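Local coordinates for thioesterase domain protein YiiD (Shewanella oneidensis, PDB 1T82) that is of unproven function but, as a hot-dog-fold dimer of the YiiD family, is probably a thioesterase or related acyl-transferring enzyme, at residues T21-S24 / V28-F31; M60-I65 / I97-P102; Y66-L71 / P107-R112. One frame throughout, in Å; residues are numbered along the deposited sequence.

Contact 1. Residues T21-S24 / V28-F31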
# COMPACT_ATOMS: atom_id res chain seq x y z
N THR B 21 -11.08 1.50 -15.62
CA THR B 21 -9.76 0.92 -15.84
C THR B 21 -9.29 0.26 -14.54
O THR B 21 -8.76 -0.84 -14.56
CB THR B 21 -8.74 1.98 -16.27
OG1 THR B 21 -9.15 2.57 -17.51
CG2 THR B 21 -7.35 1.37 -16.42
N TRP B 22 -9.49 0.95 -13.42
CA TRP B 22 -9.08 0.41 -12.14
C TRP B 22 -9.81 -0.87 -11.77
O TRP B 22 -9.20 -1.91 -11.55
CB TRP B 22 -9.31 1.42 -11.00
CG TRP B 22 -8.35 2.56 -10.96
CD1 TRP B 22 -7.09 2.61 -11.48
CD2 TRP B 22 -8.55 3.80 -10.27
NE1 TRP B 22 -6.49 3.81 -11.15
CE2 TRP B 22 -7.37 4.56 -10.41
CE3 TRP B 22 -9.62 4.35 -9.55
CZ2 TRP B 22 -7.22 5.83 -9.86
CZ3 TRP B 22 -9.47 5.61 -8.99
CH2 TRP B 22 -8.28 6.34 -9.15
N HIS B 23 -11.14 -0.80 -11.71
CA HIS B 23 -11.92 -1.96 -11.32
C HIS B 23 -11.83 -3.15 -12.27
O HIS B 23 -11.99 -4.29 -11.84
CB HIS B 23 -13.39 -1.57 -11.13
CG HIS B 23 -13.60 -0.55 -10.05
ND1 HIS B 23 -14.84 -0.07 -9.71
CD2 HIS B 23 -12.72 0.10 -9.25
CE1 HIS B 23 -14.72 0.83 -8.75
NE2 HIS B 23 -13.44 0.95 -8.45
N SER B 24 -11.57 -2.89 -13.54
CA SER B 24 -11.47 -3.98 -14.51
C SER B 24 -10.09 -4.61 -14.59
O SER B 24 -9.95 -5.75 -15.06
CB SER B 24 -11.87 -3.48 -15.91
OG SER B 24 -10.92 -2.58 -16.43
N VAL B 28 -8.30 -5.61 -6.48
CA VAL B 28 -8.21 -4.98 -5.16
C VAL B 28 -8.87 -3.61 -5.15
O VAL B 28 -9.51 -3.22 -4.16
CB VAL B 28 -6.73 -4.82 -4.72
CG1 VAL B 28 -6.62 -3.78 -3.60
CG2 VAL B 28 -6.19 -6.15 -4.22
N SER B 29 -8.73 -2.86 -6.25
CA SER B 29 -9.32 -1.52 -6.31
C SER B 29 -10.84 -1.57 -6.28
O SER B 29 -11.49 -0.65 -5.77
CB SER B 29 -8.83 -0.76 -7.56
OG SER B 29 -9.35 -1.30 -8.76
N GLU B 30 -11.40 -2.64 -6.83
CA GLU B 30 -12.85 -2.83 -6.86
C GLU B 30 -13.32 -3.24 -5.47
O GLU B 30 -14.36 -2.79 -5.00
CB GLU B 30 -13.21 -3.91 -7.88
CG GLU B 30 -14.69 -4.19 -7.98
CD GLU B 30 -14.99 -5.26 -9.02
OE1 GLU B 30 -14.52 -6.40 -8.85
OE2 GLU B 30 -15.70 -4.95 -10.00
N PHE B 31 -12.56 -4.11 -4.81
CA PHE B 31 -12.94 -4.54 -3.48
C PHE B 31 -12.91 -3.34 -2.53
O PHE B 31 -13.78 -3.18 -1.68
CB PHE B 31 -12.01 -5.64 -2.96
CG PHE B 31 -12.26 -6.02 -1.53
CD1 PHE B 31 -11.60 -5.36 -0.50
CD2 PHE B 31 -13.22 -6.98 -1.21
CE1 PHE B 31 -11.88 -5.66 0.83
CE2 PHE B 31 -13.51 -7.28 0.12
CZ PHE B 31 -12.84 -6.62 1.14
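His23 lays one face of its imidazole over the backbone of Glu30. The CA of Glu30 stands 4.0 Å from the centroid of the His23 ring and 21° off the ring normal, a CH-pi contact displaced toward the rim. The first torsion of His23 sets this up: CG lies opposite the carbonyl carbon (chi1 -61°), which swings the ring out from helix 12-25 toward the short helix 27-31. Beside the ring, the CB atoms of His23 and Glu30 meet at 4.0 Å. Beyond CB the Glu30 chain runs extended, and its carboxylate plane is turned 52° from the imidazole plane. OE2 of Glu30 ends 5.0 Å from ND1 of His23, too far for a salt bridge, though a weak electrostatic influence is possible. NE2 of His23 has its hydrogen-bond partner further along the chain, the carbonyl of Ile34, which helps to set the rotation of the ring. The two helices, joined by a very short turn, form the N-terminal helical part that lies against the long helix of the hot-dog fold, where Trp22 and Ser29 both touch Leu71. Ser29 points its CB toward segment 21-24. Held between its backbone N and carbonyl carbon, OG of Ser29 hydrogen-bonds to the carbonyl of Ile26, just ahead of helix 27-31. It also lies close to the carbonyl of Trp22, with Ser29 OG 2.9 Å from Trp22 O, and the same OG packs against CB of Trp22 at 3.5 Å.

Contact 2. Residues M60-I65 / I97-P102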
# COMPACT_ATOMS: atom_id res chain seq x y z
N MSE B 60 -9.24 3.57 9.03
CA MSE B 60 -8.72 3.01 7.79
C MSE B 60 -7.38 2.28 7.91
O MSE B 60 -6.42 2.78 8.50
CB MSE B 60 -8.64 4.07 6.68
CG MSE B 60 -8.54 3.44 5.29
SE MSE B 60 -8.63 4.69 3.81
CE MSE B 60 -10.55 4.58 3.55
N PHE B 61 -7.36 1.08 7.35
CA PHE B 61 -6.19 0.21 7.35
C PHE B 61 -5.02 0.85 6.61
O PHE B 61 -5.19 1.42 5.53
CB PHE B 61 -6.57 -1.13 6.69
CG PHE B 61 -5.42 -2.06 6.46
CD1 PHE B 61 -4.54 -2.38 7.49
CD2 PHE B 61 -5.23 -2.64 5.21
CE1 PHE B 61 -3.49 -3.27 7.28
CE2 PHE B 61 -4.18 -3.54 4.98
CZ PHE B 61 -3.32 -3.85 6.02
N ALA B 62 -3.83 0.75 7.20
CA ALA B 62 -2.63 1.34 6.62
C ALA B 62 -2.40 0.93 5.16
O ALA B 62 -1.94 1.73 4.35
CB ALA B 62 -1.41 0.96 7.47
N GLY B 63 -2.72 -0.32 4.85
CA GLY B 63 -2.54 -0.80 3.49
C GLY B 63 -3.52 -0.16 2.52
O GLY B 63 -3.18 0.11 1.38
N SER B 64 -4.74 0.07 2.98
CA SER B 64 -5.74 0.70 2.13
C SER B 64 -5.38 2.16 1.92
O SER B 64 -5.51 2.67 0.81
CB SER B 64 -7.14 0.59 2.76
OG SER B 64 -7.56 -0.77 2.81
N ILE B 65 -4.92 2.82 2.97
CA ILE B 65 -4.51 4.21 2.87
C ILE B 65 -3.44 4.32 1.78
O ILE B 65 -3.56 5.13 0.87
CB ILE B 65 -3.94 4.72 4.22
CG1 ILE B 65 -5.06 4.81 5.26
CG2 ILE B 65 -3.28 6.09 4.04
CD1 ILE B 65 -4.60 5.24 6.64
N ILE B 97 5.68 6.97 2.62
CA ILE B 97 4.39 7.35 3.19
C ILE B 97 4.51 7.57 4.69
O ILE B 97 5.21 6.83 5.38
CB ILE B 97 3.30 6.27 2.91
CG1 ILE B 97 1.95 6.72 3.47
CG2 ILE B 97 3.71 4.94 3.52
CD1 ILE B 97 0.76 5.88 2.99
N ARG B 98 3.85 8.62 5.18
CA ARG B 98 3.86 8.92 6.61
C ARG B 98 2.41 8.96 7.07
O ARG B 98 1.57 9.60 6.44
CB ARG B 98 4.52 10.28 6.87
CG ARG B 98 5.92 10.41 6.31
CD ARG B 98 6.59 11.71 6.76
NE ARG B 98 6.97 11.65 8.17
CZ ARG B 98 8.01 10.96 8.64
NH1 ARG B 98 8.27 10.97 9.94
NH2 ARG B 98 8.79 10.29 7.80
N TYR B 99 2.12 8.26 8.16
CA TYR B 99 0.77 8.23 8.70
C TYR B 99 0.74 9.20 9.88
O TYR B 99 1.41 8.99 10.89
CB TYR B 99 0.42 6.82 9.16
CG TYR B 99 0.45 5.79 8.04
CD1 TYR B 99 1.64 5.13 7.71
CD2 TYR B 99 -0.70 5.46 7.34
CE1 TYR B 99 1.66 4.16 6.71
CE2 TYR B 99 -0.69 4.50 6.34
CZ TYR B 99 0.49 3.85 6.02
OH TYR B 99 0.49 2.90 5.04
N LEU B 100 -0.04 10.27 9.74
CA LEU B 100 -0.14 11.30 10.76
C LEU B 100 -1.24 11.11 11.79
O LEU B 100 -1.04 11.35 12.98
CB LEU B 100 -0.32 12.67 10.09
CG LEU B 100 0.71 13.06 9.03
CD1 LEU B 100 0.35 14.42 8.45
CD2 LEU B 100 2.10 13.09 9.64
N ALA B 101 -2.42 10.70 11.33
CA ALA B 101 -3.55 10.51 12.23
C ALA B 101 -4.52 9.48 11.68
O ALA B 101 -4.57 9.25 10.47
CB ALA B 101 -4.26 11.84 12.46
N PRO B 102 -5.30 8.83 12.56
CA PRO B 102 -6.25 7.83 12.08
C PRO B 102 -7.31 8.44 11.16
O PRO B 102 -7.69 9.61 11.31
CB PRO B 102 -6.87 7.30 13.38
CG PRO B 102 -5.75 7.46 14.37
CD PRO B 102 -5.23 8.84 14.03
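Tyr99 sets CG opposite its carbonyl carbon (chi1 -60°), which carries the phenol from strand 89-99 across to the first turn of helix 62-84, while Ile65 turns CG2 opposite its backbone N and offers that methyl to the strand. At the end of the phenol, OH of Tyr99 donates a hydrogen bond of 2.8 Å to O of Ala62. The bond is markedly bent at the acceptor: the C=O...donor angle is 116°, and the hydroxyl stands 48° out of the carbonyl plane. CB of Ala62 packs beside it, 3.8 Å from CZ of Tyr99. Ile65 crosses the ring obliquely, its CD1 in the ring plane at the edge and its CG2 3.8 Å from CE2 of Tyr99. The same CG2 meets CD1 of Ile97 at 4.2 Å, the two isoleucines running nearly at right angles. Tyr99 OH is also hydrogen-bonded to OH of Tyr66 of the second subunit, so the phenol oxygen has a partner in each chain. Ile97 and Arg98 pair antiparallel with a strand of that subunit, continuing the sheet across the interface. A central helix packed on the strand that is outermost in its own chain, and that joins the sheets of two subunits, is the pattern of the hot-dog dimer.

Contact 3. Residues Y66-L71 / P107-R112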
# COMPACT_ATOMS: atom_id res chain seq x y z
N TYR B 66 -2.41 3.49 1.87
CA TYR B 66 -1.34 3.50 0.88
C TYR B 66 -1.85 3.20 -0.52
O TYR B 66 -1.52 3.89 -1.49
CB TYR B 66 -0.27 2.46 1.22
CG TYR B 66 0.82 2.36 0.17
CD1 TYR B 66 1.97 3.15 0.25
CD2 TYR B 66 0.70 1.47 -0.91
CE1 TYR B 66 2.97 3.06 -0.72
CE2 TYR B 66 1.70 1.38 -1.88
CZ TYR B 66 2.82 2.17 -1.77
OH TYR B 66 3.82 2.07 -2.71
N THR B 67 -2.67 2.17 -0.63
CA THR B 67 -3.19 1.79 -1.94
C THR B 67 -4.00 2.88 -2.61
O THR B 67 -3.81 3.14 -3.80
CB THR B 67 -4.04 0.51 -1.85
OG1 THR B 67 -3.21 -0.57 -1.40
CG2 THR B 67 -4.61 0.16 -3.22
N ILE B 68 -4.89 3.53 -1.88
CA ILE B 68 -5.67 4.59 -2.50
C ILE B 68 -4.77 5.75 -2.93
O ILE B 68 -4.99 6.35 -3.97
CB ILE B 68 -6.83 5.10 -1.58
CG1 ILE B 68 -7.63 6.18 -2.29
CG2 ILE B 68 -6.27 5.63 -0.27
CD1 ILE B 68 -8.94 6.52 -1.58
N MSE B 69 -3.75 6.04 -2.13
CA MSE B 69 -2.85 7.13 -2.48
C MSE B 69 -2.02 6.78 -3.71
O MSE B 69 -1.84 7.61 -4.59
CB MSE B 69 -1.95 7.48 -1.30
CG MSE B 69 -2.75 8.01 -0.12
SE MSE B 69 -1.75 8.44 1.47
CE MSE B 69 -1.49 10.34 1.18
N THR B 70 -1.52 5.55 -3.78
CA THR B 70 -0.74 5.18 -4.95
C THR B 70 -1.60 5.14 -6.21
O THR B 70 -1.12 5.51 -7.29
CB THR B 70 -0.00 3.84 -4.76
OG1 THR B 70 0.90 3.66 -5.86
CG2 THR B 70 -0.99 2.69 -4.72
N LEU B 71 -2.86 4.72 -6.10
CA LEU B 71 -3.72 4.70 -7.28
C LEU B 71 -4.08 6.12 -7.71
O LEU B 71 -4.29 6.38 -8.89
CB LEU B 71 -5.01 3.90 -7.01
CG LEU B 71 -4.87 2.37 -7.09
CD1 LEU B 71 -6.12 1.73 -6.53
CD2 LEU B 71 -4.64 1.93 -8.53
N PRO B 107 -12.12 9.35 3.17
CA PRO B 107 -11.19 10.47 3.00
C PRO B 107 -11.16 11.13 1.63
O PRO B 107 -11.74 10.64 0.67
CB PRO B 107 -9.85 9.84 3.33
CG PRO B 107 -9.99 8.48 2.69
CD PRO B 107 -11.41 8.06 3.08
N GLU B 108 -10.48 12.27 1.57
CA GLU B 108 -10.30 12.98 0.32
C GLU B 108 -8.82 12.87 0.02
O GLU B 108 -7.99 13.38 0.77
CB GLU B 108 -10.72 14.45 0.45
CG GLU B 108 -12.22 14.64 0.48
CD GLU B 108 -12.61 16.10 0.51
OE1 GLU B 108 -12.33 16.76 1.53
OE2 GLU B 108 -13.17 16.58 -0.49
N VAL B 109 -8.50 12.16 -1.05
CA VAL B 109 -7.12 11.95 -1.45
C VAL B 109 -6.88 12.85 -2.65
O VAL B 109 -7.53 12.71 -3.70
CB VAL B 109 -6.85 10.49 -1.84
CG1 VAL B 109 -5.37 10.27 -2.04
CG2 VAL B 109 -7.39 9.58 -0.76
N LYS B 110 -5.94 13.77 -2.50
CA LYS B 110 -5.65 14.75 -3.53
C LYS B 110 -4.22 14.78 -4.06
O LYS B 110 -3.26 14.54 -3.32
CB LYS B 110 -6.00 16.14 -3.01
CG LYS B 110 -7.40 16.25 -2.43
CD LYS B 110 -7.65 17.64 -1.85
CE LYS B 110 -9.04 17.76 -1.25
NZ LYS B 110 -9.30 19.13 -0.70
N VAL B 111 -4.10 15.08 -5.35
CA VAL B 111 -2.80 15.22 -5.99
C VAL B 111 -2.91 16.35 -7.01
O VAL B 111 -3.91 16.46 -7.73
CB VAL B 111 -2.35 13.90 -6.70
CG1 VAL B 111 -3.33 13.52 -7.80
CG2 VAL B 111 -0.94 14.07 -7.26
N ARG B 112 -1.90 17.21 -7.04
CA ARG B 112 -1.86 18.34 -7.96
C ARG B 112 -0.73 18.13 -8.95
O ARG B 112 0.38 17.78 -8.57
CB ARG B 112 -1.64 19.65 -7.19
CG ARG B 112 -1.61 20.89 -8.09
CD ARG B 112 -1.64 22.19 -7.29
NE ARG B 112 -2.90 22.38 -6.58
CZ ARG B 112 -4.07 22.63 -7.16
NH1 ARG B 112 -4.15 22.71 -8.48
NH2 ARG B 112 -5.16 22.78 -6.42
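Segment 107-112 touches the helix where Val109 meets Ile68 and Met69. The segment starts with Pro107, which directs its CB toward the helix but stays short of contact with it; its ring packs instead on Met60 and Leu135. Glu108 points away from the helix. At Val109 the strand comes nearest, with its CA 6.5 Å from that of Met69. CG2 of Val109 takes CD1 of Ile68 at 3.5 Å, with CG1 of Ile68 behind it at 3.7 Å. Ile68 reaches there because its CG1 is opposite its backbone N (chi1 -179°) and the chain continues extended to CD1; the two side chains meet at a slant. CG1 of Val109, opposite its backbone N (chi1 -171°), faces CG of Met69, a selenomethionine, at 4.0 Å, and here the side chains are close to perpendicular. Val109 thus fits against the helix between successive residues, and it also packs on Val133 and Leu135 of the adjoining strand. At Lys110 the charged end makes a cation-pi contact with Phe136. Val111, beyond touching distance of the helix segment, packs on Leu44. This wholly apolar contact, close to the centre of the chain, is the hot-dog signature: a long central helix wrapped by a curved antiparallel sheet.

How the contacts relate
Contact 1 closes before the others open, whereas the segments of contacts 2 and 3 alternate along the chain. Contacts 2 and 3 share helix 62-84, as consecutive pieces of it, and set it against strands 89-99 and 108-112 of one antiparallel sheet; their centres lie 11 Å apart. They touch directly, with CD1 of Ile97 3.9 Å from SE of Met69. Contact 1 joins the N-terminal helices; its centre is 15 Å from that of contact 3, which it meets through Leu71, and 20 Å from that of contact 2, which it does not touch. The long helix thus meets the sheet, the N-terminal helices at Leu71 and the second subunit, which all three contacts reach.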